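Local coordinates for protein COG0778: Nitroreductase (PDB 2B67) that probably works as an FMN-dependent oxidoreductase of the nitroreductase family, passing electrons from a nicotinamide cofactor through its bound flavin to an acceptor, at residues L131-N134 / A135-A139; L157-K161 / S162-E166; K27-R30 / T31-I35. All coordinates share one frame; numbering follows the deposited sequence.

Along the chain contact 3 comes first, on helix 26-36, then contact 1 in the middle of the long helix 124-148, and last contact 2, where the loop after strand 152-156 enters helix 161-168. Contact 1 is the central one: its centre lies about 17 Å from that of contact 2 and 18 Å from that of contact 3, while those two are 24 Å apart, centre to centre. All three pack against the antiparallel sheet. Contacts 1 and 2 each supply residues to an FMN pocket; contacts 1 and 3 meet the second subunit broadly, contact 2 only through Leu-157. Helix 124-148 both lines a pocket and packs on that subunit.

Contact 1: residues L131-N134 / A135-A139; sequences LALN and AGLVA
Leu-131 to Val-138 form regular alpha helix, with four successive i to i+4 bonds crossing the contact, among them Ala-135 N to Leu-131 O at 2.9 Å and the longer Val-138 N to Asn-134 O at 3.3 Å. The Leu-137 N to Leu-133 O bond measures 3.0 Å.

Beside that bond the two leucines touch: Leu-133 CD2 and Leu-137 CD1 are 3.9 Å apart, and the side chains pass each other at a slant. Leu-133 swings CG opposite its own backbone N (chi1 -169°), which brings CD2 slightly forward along the helix, and Leu-137 CD1 leans back to meet it. Both leucines line an FMN pocket, so this apolar pair forms part of the wall beside the flavin.

Asn-134 runs alongside Leu-137, the two pointing the same way, with OD1 3.9 Å from Leu-137 CD1. Its amide is tied down at both ends: ND2 donates to Tyr-130 O one turn back, and OD1 accepts from Ala-42 N in the flavin-binding loop, which ties that loop to the helix. Ala-135 lays CB 3.4 Å from Leu-131 O.

Leu-131 and Ala-135 rest on strands 77-84 and 174-183, Val-138 on Leu-81 of strand 77-84 and on Trp-48 and Phe-50 of strand 48-53. In the dimer interface Leu-137 packs on Gly-136 of the second subunit, and Ala-132 meets Ala-132 of that subunit.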
ATOM      1  N   LEU A 131      10.735  -0.306   0.556  1.00 12.01           N
ATOM      2  CA  LEU A 131      10.243   0.780   1.402  1.00 11.58           C
ATOM      3  C   LEU A 131       8.966   1.391   0.795  1.00 11.67           C
ATOM      4  O   LEU A 131       7.987   1.665   1.495  1.00 10.70           O
ATOM      5  CB  LEU A 131      11.334   1.825   1.566  1.00 11.38           C
ATOM      6  CG  LEU A 131      12.620   1.419   2.326  1.00 12.39           C
ATOM      7  CD1 LEU A 131      13.570   2.626   2.376  1.00 13.99           C
ATOM      8  CD2 LEU A 131      12.379   0.913   3.739  1.00 11.85           C
ATOM      9  N   ALA A 132       8.975   1.587  -0.528  1.00 11.02           N
ATOM     10  CA  ALA A 132       7.844   2.213  -1.193  1.00 10.50           C
ATOM     11  C   ALA A 132       6.594   1.315  -1.076  1.00 11.45           C
ATOM     12  O   ALA A 132       5.471   1.797  -0.823  1.00 10.22           O
ATOM     13  CB  ALA A 132       8.169   2.538  -2.668  1.00  8.96           C
ATOM     14  N   LEU A 133       6.793   0.012  -1.256  1.00 12.19           N
ATOM     15  CA  LEU A 133       5.691  -0.915  -1.161  1.00 12.58           C
ATOM     16  C   LEU A 133       5.088  -0.927   0.228  1.00 12.25           C
ATOM     17  O   LEU A 133       3.866  -0.815   0.378  1.00 12.04           O
ATOM     18  CB  LEU A 133       6.075  -2.335  -1.614  1.00 12.79           C
ATOM     19  CG  LEU A 133       4.766  -3.151  -1.734  1.00 16.68           C
ATOM     20  CD1 LEU A 133       4.660  -3.867  -3.070  1.00 16.85           C
ATOM     21  CD2 LEU A 133       4.663  -4.077  -0.552  1.00 16.71           C
ATOM     22  N   ASN A 134       5.931  -1.084   1.244  1.00 12.18           N
ATOM     23  CA  ASN A 134       5.455  -1.124   2.631  1.00 12.25           C
ATOM     24  C   ASN A 134       4.778   0.204   3.038  1.00 11.47           C
ATOM     25  O   ASN A 134       3.861   0.215   3.831  1.00 11.59           O
ATOM     26  CB  ASN A 134       6.612  -1.505   3.586  1.00 11.98           C
ATOM     27  CG  ASN A 134       7.006  -2.995   3.461  1.00 15.81           C
ATOM     28  OD1 ASN A 134       6.255  -3.871   3.891  1.00 12.10           O
ATOM     29  ND2 ASN A 134       8.142  -3.282   2.796  1.00 14.09           N
ATOM     30  N   ALA A 135       5.245   1.324   2.499  1.00 11.23           N
ATOM     31  CA  ALA A 135       4.576   2.620   2.718  1.00 11.34           C
ATOM     32  C   ALA A 135       3.161   2.616   2.115  1.00 11.26           C
ATOM     33  O   ALA A 135       2.241   3.138   2.737  1.00  9.80           O
ATOM     34  CB  ALA A 135       5.396   3.776   2.130  1.00 11.74           C
ATOM     35  N   GLY A 136       3.005   2.041   0.916  1.00 10.70           N
ATOM     36  CA  GLY A 136       1.701   1.891   0.276  1.00 10.82           C
ATOM     37  C   GLY A 136       0.738   1.068   1.119  1.00 12.28           C
ATOM     38  O   GLY A 136      -0.425   1.474   1.344  1.00 12.90           O
ATOM     39  N   LEU A 137       1.203  -0.084   1.607  1.00 12.19           N
ATOM     40  CA  LEU A 137       0.366  -0.905   2.489  1.00 12.31           C
ATOM     41  C   LEU A 137      -0.209  -0.108   3.665  1.00 13.35           C
ATOM     42  O   LEU A 137      -1.422  -0.092   3.858  1.00 13.05           O
ATOM     43  CB  LEU A 137       1.146  -2.113   3.016  1.00 12.80           C
ATOM     44  CG  LEU A 137       1.532  -3.189   1.998  1.00 12.32           C
ATOM     45  CD1 LEU A 137       2.533  -4.134   2.664  1.00 11.97           C
ATOM     46  CD2 LEU A 137       0.271  -3.938   1.534  1.00 13.30           C
ATOM     47  N   VAL A 138       0.662   0.555   4.449  1.00 13.06           N
ATOM     48  CA  VAL A 138       0.193   1.236   5.633  1.00 11.98           C
ATOM     49  C   VAL A 138      -0.574   2.527   5.262  1.00 13.00           C
ATOM     50  O   VAL A 138      -1.487   2.906   5.985  1.00 11.85           O
ATOM     51  CB  VAL A 138       1.332   1.485   6.720  1.00 12.23           C
ATOM     52  CG1 VAL A 138       2.258   2.632   6.321  1.00 10.88           C
ATOM     53  CG2 VAL A 138       0.730   1.730   8.133  1.00 11.23           C
ATOM     54  N   ALA A 139      -0.177   3.222   4.182  1.00 11.68           N
ATOM     55  CA  ALA A 139      -0.859   4.443   3.842  1.00 12.79           C
ATOM     56  C   ALA A 139      -2.345   4.169   3.583  1.00 12.67           C
ATOM     57  O   ALA A 139      -3.198   4.910   4.044  1.00 12.81           O
ATOM     58  CB  ALA A 139      -0.230   5.094   2.644  1.00 11.60           C
TER

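Contact 2: residues L157-K161 / S162-E166; sequences LGFDK and SKVNE
Asp-160 caps the start of helix 161-168, and its OD1 takes two bonds from Ser-162: one from OG at 2.8 Å, the other, longer, from backbone N at 3.3 Å. Both donors arrive from the same face of the carboxylate, OG on the syn side and N from well above the plane. With chi1 at -177° the carboxylate is turned forward over the first turn, and the serine hydroxyl, tucked between its own N and carbonyl carbon, bends back to meet it. This is an N-cap, held more by the serine hydroxyl than by the long, bent backbone bond, and the acidic group would probably also interact well with the positive end of the helix dipole. The main chain adds Lys-163 N to Asp-160 O, 3.2 Å.

The tight part lies on the inner side. Val-164 points CG2 at the edge of the Phe-159 ring, near its plane, 3.6 Å from CD2, the two side chains crossing at about a right angle.

The outer side is looser and wet. Lys-163 is stretched out past the carboxylate, its CD 3.5 Å from Asp-160 OD2, but NZ stops 4.2 Å from OD2, too far for a salt bridge; a water bonded to both OD2 and NZ bridges them. A second water links OD1 to Ser-162 N, and a third joins Lys-161 O to Asn-165 N.

Just upstream, Gly-158 centres an inverse gamma turn and gives its N to FMN O4, so the cap follows directly on the flavin-binding loop. Phe-159 and Val-164 lie over Pro-176 of strand 174-183, Val-164 reaches Phe-82 of strand 77-84, and Asp-160 is backbone-bonded to Leu-63 after helix 57-61.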
ATOM      1  N   LEU A 157       1.799  12.946  -3.321  1.00 14.71           N
ATOM      2  CA  LEU A 157       3.122  12.572  -3.725  1.00 16.52           C
ATOM      3  C   LEU A 157       3.861  13.753  -4.374  1.00 16.13           C
ATOM      4  O   LEU A 157       5.094  13.749  -4.468  1.00 16.75           O
ATOM      5  CB  LEU A 157       2.991  11.409  -4.712  1.00 17.03           C
ATOM      6  CG  LEU A 157       4.215  10.598  -5.114  1.00 20.00           C
ATOM      7  CD1 LEU A 157       5.148  10.343  -3.926  1.00 22.34           C
ATOM      8  CD2 LEU A 157       3.757   9.291  -5.753  1.00 18.07           C
ATOM      9  N   GLY A 158       3.124  14.773  -4.812  1.00 16.15           N
ATOM     10  CA  GLY A 158       3.747  15.969  -5.437  1.00 14.96           C
ATOM     11  C   GLY A 158       4.291  17.000  -4.439  1.00 15.61           C
ATOM     12  O   GLY A 158       3.628  18.028  -4.131  1.00 15.19           O
ATOM     13  N   PHE A 159       5.494  16.718  -3.925  1.00 14.87           N
ATOM     14  CA  PHE A 159       6.182  17.580  -2.990  1.00 14.39           C
ATOM     15  C   PHE A 159       7.671  17.305  -3.114  1.00 14.81           C
ATOM     16  O   PHE A 159       8.084  16.283  -3.697  1.00 14.87           O
ATOM     17  CB  PHE A 159       5.699  17.387  -1.527  1.00 13.76           C
ATOM     18  CG  PHE A 159       5.979  16.024  -0.967  1.00 15.81           C
ATOM     19  CD1 PHE A 159       5.130  14.951  -1.238  1.00 15.30           C
ATOM     20  CD2 PHE A 159       7.088  15.803  -0.159  1.00 14.85           C
ATOM     21  CE1 PHE A 159       5.396  13.659  -0.686  1.00 15.69           C
ATOM     22  CE2 PHE A 159       7.341  14.540   0.383  1.00 16.14           C
ATOM     23  CZ  PHE A 159       6.497  13.474   0.115  1.00 14.09           C
ATOM     24  N   ASP A 160       8.461  18.238  -2.583  1.00 14.67           N
ATOM     25  CA  ASP A 160       9.907  18.249  -2.707  1.00 15.81           C
ATOM     26  C   ASP A 160      10.535  17.414  -1.586  1.00 15.27           C
ATOM     27  O   ASP A 160      10.808  17.930  -0.512  1.00 15.08           O
ATOM     28  CB  ASP A 160      10.414  19.700  -2.595  1.00 16.65           C
ATOM     29  CG  ASP A 160      11.915  19.803  -2.777  1.00 18.16           C
ATOM     30  OD1 ASP A 160      12.536  18.736  -3.001  1.00 19.79           O
ATOM     31  OD2 ASP A 160      12.463  20.939  -2.751  1.00 18.11           O
ATOM     32  N   LYS A 161      10.749  16.136  -1.847  1.00 15.22           N
ATOM     33  CA  LYS A 161      11.211  15.202  -0.834  1.00 16.54           C
ATOM     34  C   LYS A 161      12.544  15.581  -0.208  1.00 16.61           C
ATOM     35  O   LYS A 161      12.786  15.263   0.960  1.00 17.02           O
ATOM     36  CB  LYS A 161      11.279  13.773  -1.384  1.00 15.88           C
ATOM     37  CG  LYS A 161       9.911  13.121  -1.534  1.00 15.08           C
ATOM     38  CD  LYS A 161       9.982  11.907  -2.436  1.00 17.18           C
ATOM     39  CE  LYS A 161       8.648  11.145  -2.529  1.00 20.20           C
ATOM     40  NZ  LYS A 161       8.930   9.753  -2.988  1.00 19.82           N
ATOM     41  N   SER A 162      13.388  16.287  -0.971  1.00 17.97           N
ATOM     42  CA  SER A 162      14.753  16.617  -0.533  1.00 17.18           C
ATOM     43  C   SER A 162      14.799  17.629   0.619  1.00 16.59           C
ATOM     44  O   SER A 162      15.831  17.788   1.293  1.00 16.11           O
ATOM     45  CB  SER A 162      15.567  17.158  -1.722  1.00 18.62           C
ATOM     46  OG  SER A 162      15.170  18.479  -2.094  1.00 18.41           O
ATOM     47  N   LYS A 163      13.704  18.327   0.882  1.00 15.37           N
ATOM     48  CA  LYS A 163      13.773  19.317   1.982  1.00 15.81           C
ATOM     49  C   LYS A 163      12.968  18.921   3.209  1.00 15.55           C
ATOM     50  O   LYS A 163      12.994  19.634   4.235  1.00 15.21           O
ATOM     51  CB  LYS A 163      13.337  20.724   1.504  1.00 15.86           C
ATOM     52  CG  LYS A 163      14.283  21.361   0.481  1.00 17.88           C
ATOM     53  CD  LYS A 163      13.766  22.731   0.011  1.00 17.50           C
ATOM     54  CE  LYS A 163      14.786  23.407  -0.935  1.00 21.35           C
ATOM     55  NZ  LYS A 163      14.174  24.622  -1.593  1.00 23.91           N
ATOM     56  N   VAL A 164      12.232  17.816   3.098  1.00 14.60           N
ATOM     57  CA  VAL A 164      11.252  17.465   4.126  1.00 14.90           C
ATOM     58  C   VAL A 164      11.915  17.147   5.466  1.00 15.30           C
ATOM     59  O   VAL A 164      11.404  17.570   6.518  1.00 14.73           O
ATOM     60  CB  VAL A 164      10.280  16.286   3.725  1.00 14.94           C
ATOM     61  CG1 VAL A 164       9.355  15.979   4.895  1.00 14.86           C
ATOM     62  CG2 VAL A 164       9.391  16.659   2.529  1.00 13.82           C
ATOM     63  N   ASN A 165      13.035  16.418   5.436  1.00 15.19           N
ATOM     64  CA  ASN A 165      13.722  16.046   6.685  1.00 16.09           C
ATOM     65  C   ASN A 165      14.153  17.283   7.433  1.00 17.23           C
ATOM     66  O   ASN A 165      14.008  17.351   8.642  1.00 17.62           O
ATOM     67  CB  ASN A 165      14.962  15.182   6.428  1.00 15.63           C
ATOM     68  CG  ASN A 165      14.617  13.741   6.110  1.00 15.71           C
ATOM     69  OD1 ASN A 165      14.681  12.858   6.978  1.00 17.02           O
ATOM     70  ND2 ASN A 165      14.286  13.492   4.861  1.00 13.57           N
ATOM     71  N   GLU A 166      14.711  18.238   6.701  1.00 18.50           N
ATOM     72  CA  GLU A 166      15.192  19.501   7.251  1.00 21.25           C
ATOM     73  C   GLU A 166      14.040  20.310   7.862  1.00 20.34           C
ATOM     74  O   GLU A 166      14.068  20.640   9.040  1.00 20.74           O
ATOM     75  CB  GLU A 166      15.893  20.266   6.124  1.00 21.36           C
ATOM     76  CG  GLU A 166      16.367  21.658   6.432  1.00 25.57           C
ATOM     77  CD  GLU A 166      17.304  22.182   5.352  1.00 28.01           C
ATOM     78  OE1 GLU A 166      18.408  22.667   5.732  1.00 37.45           O
ATOM     79  OE2 GLU A 166      16.966  22.087   4.125  1.00 34.93           O
TER
HETATM   80  O   HOH W   1      11.734  23.574  -2.807  1.00 22.54           O
HETATM   81  O   HOH W   2      12.972  16.334  -4.140  1.00 23.77           O
HETATM   82  O   HOH W   3      14.373  15.397   2.976  1.00 13.70           O

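Contact 3: residues K27-R30 / T31-I35; sequences KDVR and TAIEI
Val-29 and Ile-33 lie side by side one helical turn apart and point the same way, with Val-29 CG1 3.9 Å from Ile-33 CD1. Ile-33 also folds its CG1 branch back over the turn: with chi1 at -66° that branch sits beside its own N, and CG1 comes within 3.3 Å of Val-29 O, the same carbonyl oxygen that accepts from Ile-33 N. The pair thus makes a continuous apolar strip on the inner side of the helix, and Ala-32, its methyl 3.5 Å from Asp-28 O, widens it.

Thr-31 faces another way. Its OG1 turns back to Lys-27 O at 3.0 Å, and its N donates to that same oxygen, also at 3.0 Å. The two donors come from opposite faces of the carbonyl plane, so one oxygen is gripped twice and the hydroxyl is satisfied within the helix.

Arg-30 and Glu-34 make the third side. The arginine bends at chi3 (131°), and Glu-34 OE2 lies well out of the guanidinium plane. Arg-30 NH2 and Glu-34 OE2 remain 4.4 Å apart, and no N-H is aimed at the oxygen, leaving at most a general attraction of charges. The arginine's real partner is Asp-198 of the second subunit, to which NH1 makes a salt bridge, while Val-197 of that subunit packs on both Arg-30 and Glu-34.

Helix 26-36 is accordingly held from several sides: Val-29 and Ile-33 rest on Val-52 of strand 48-53, Ala-32 and Ile-33 on Leu-142 of helix 124-148, and Gln-149, following that helix, donates to Asp-28 O.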
ATOM      1  N   LYS A  27      -6.456  12.666  19.675  1.00 26.68           N
ATOM      2  CA  LYS A  27      -6.843  11.298  20.082  1.00 26.88           C
ATOM      3  C   LYS A  27      -7.302  10.448  18.875  1.00 25.80           C
ATOM      4  O   LYS A  27      -6.962   9.271  18.784  1.00 24.89           O
ATOM      5  CB  LYS A  27      -7.918  11.278  21.188  1.00 27.68           C
ATOM      6  CG  LYS A  27      -7.633  12.198  22.397  1.00 32.60           C
ATOM      7  CD  LYS A  27      -6.371  11.822  23.206  1.00 38.67           C
ATOM      8  CE  LYS A  27      -6.703  11.318  24.634  1.00 42.47           C
ATOM      9  NZ  LYS A  27      -6.571  12.375  25.694  1.00 44.20           N
ATOM     10  N   ASP A  28      -8.080  11.046  17.963  1.00 24.66           N
ATOM     11  CA  ASP A  28      -8.486  10.354  16.736  1.00 22.98           C
ATOM     12  C   ASP A  28      -7.324  10.048  15.792  1.00 21.29           C
ATOM     13  O   ASP A  28      -7.300   8.990  15.189  1.00 20.33           O
ATOM     14  CB  ASP A  28      -9.579  11.120  15.980  1.00 23.65           C
ATOM     15  CG  ASP A  28     -10.893  11.204  16.765  1.00 26.72           C
ATOM     16  OD1 ASP A  28     -11.129  10.325  17.632  1.00 29.30           O
ATOM     17  OD2 ASP A  28     -11.666  12.165  16.524  1.00 25.82           O
ATOM     18  N   VAL A  29      -6.383  10.988  15.642  1.00 19.46           N
ATOM     19  CA  VAL A  29      -5.221  10.758  14.792  1.00 18.23           C
ATOM     20  C   VAL A  29      -4.379   9.601  15.312  1.00 17.96           C
ATOM     21  O   VAL A  29      -4.049   8.696  14.555  1.00 16.10           O
ATOM     22  CB  VAL A  29      -4.364  12.017  14.585  1.00 17.88           C
ATOM     23  CG1 VAL A  29      -3.110  11.684  13.775  1.00 17.67           C
ATOM     24  CG2 VAL A  29      -5.188  13.056  13.844  1.00 17.23           C
ATOM     25  N   ARG A  30      -4.120   9.604  16.621  1.00 18.45           N
ATOM     26  CA  ARG A  30      -3.372   8.535  17.268  1.00 19.73           C
ATOM     27  C   ARG A  30      -4.075   7.194  17.132  1.00 19.50           C
ATOM     28  O   ARG A  30      -3.431   6.167  16.907  1.00 19.65           O
ATOM     29  CB  ARG A  30      -3.108   8.853  18.744  1.00 19.86           C
ATOM     30  CG  ARG A  30      -2.142   7.858  19.380  1.00 24.31           C
ATOM     31  CD  ARG A  30      -2.160   7.946  20.872  1.00 30.21           C
ATOM     32  NE  ARG A  30      -2.301   6.612  21.464  1.00 34.25           N
ATOM     33  CZ  ARG A  30      -1.353   6.013  22.166  1.00 36.18           C
ATOM     34  NH1 ARG A  30      -0.211   6.638  22.362  1.00 39.79           N
ATOM     35  NH2 ARG A  30      -1.539   4.806  22.684  1.00 36.50           N
ATOM     36  N   THR A  31      -5.395   7.188  17.268  1.00 18.96           N
ATOM     37  CA  THR A  31      -6.124   5.933  17.078  1.00 19.44           C
ATOM     38  C   THR A  31      -5.998   5.414  15.633  1.00 18.72           C
ATOM     39  O   THR A  31      -5.752   4.223  15.417  1.00 17.71           O
ATOM     40  CB  THR A  31      -7.605   6.092  17.429  1.00 20.35           C
ATOM     41  OG1 THR A  31      -7.716   6.409  18.827  1.00 22.64           O
ATOM     42  CG2 THR A  31      -8.373   4.827  17.110  1.00 21.41           C
ATOM     43  N   ALA A  32      -6.208   6.308  14.655  1.00 17.42           N
ATOM     44  CA  ALA A  32      -6.173   5.911  13.247  1.00 16.00           C
ATOM     45  C   ALA A  32      -4.799   5.310  12.916  1.00 15.56           C
ATOM     46  O   ALA A  32      -4.696   4.333  12.169  1.00 15.06           O
ATOM     47  CB  ALA A  32      -6.481   7.110  12.354  1.00 15.24           C
ATOM     48  N   ILE A  33      -3.756   5.883  13.510  1.00 14.87           N
ATOM     49  CA  ILE A  33      -2.406   5.433  13.251  1.00 15.34           C
ATOM     50  C   ILE A  33      -2.179   4.099  13.932  1.00 16.14           C
ATOM     51  O   ILE A  33      -1.532   3.217  13.366  1.00 15.67           O
ATOM     52  CB  ILE A  33      -1.331   6.508  13.605  1.00 14.74           C
ATOM     53  CG1 ILE A  33      -1.457   7.722  12.671  1.00 15.37           C
ATOM     54  CG2 ILE A  33       0.094   5.909  13.559  1.00 14.95           C
ATOM     55  CD1 ILE A  33      -0.539   8.889  13.070  1.00 14.97           C
ATOM     56  N   GLU A  34      -2.746   3.928  15.125  1.00 16.99           N
ATOM     57  CA  GLU A  34      -2.654   2.642  15.800  1.00 18.78           C
ATOM     58  C   GLU A  34      -3.396   1.527  15.053  1.00 18.88           C
ATOM     59  O   GLU A  34      -2.906   0.378  14.969  1.00 19.50           O
ATOM     60  CB  GLU A  34      -3.080   2.737  17.264  1.00 18.81           C
ATOM     61  CG  GLU A  34      -2.779   1.469  18.059  1.00 23.14           C
ATOM     62  CD  GLU A  34      -3.176   1.592  19.515  1.00 27.51           C
ATOM     63  OE1 GLU A  34      -4.237   2.196  19.798  1.00 32.44           O
ATOM     64  OE2 GLU A  34      -2.425   1.108  20.381  1.00 31.06           O
ATOM     65  N   ILE A  35      -4.557   1.835  14.488  1.00 17.96           N
ATOM     66  CA  ILE A  35      -5.215   0.829  13.614  1.00 16.94           C
ATOM     67  C   ILE A  35      -4.392   0.557  12.327  1.00 15.83           C
ATOM     68  O   ILE A  35      -4.225  -0.601  11.927  1.00 16.05           O
ATOM     69  CB  ILE A  35      -6.696   1.223  13.252  1.00 17.41           C
ATOM     70  CG1 ILE A  35      -7.588   1.187  14.505  1.00 18.36           C
ATOM     71  CG2 ILE A  35      -7.297   0.268  12.222  1.00 17.19           C
ATOM     72  CD1 ILE A  35      -8.961   1.843  14.266  1.00 16.83           C
TER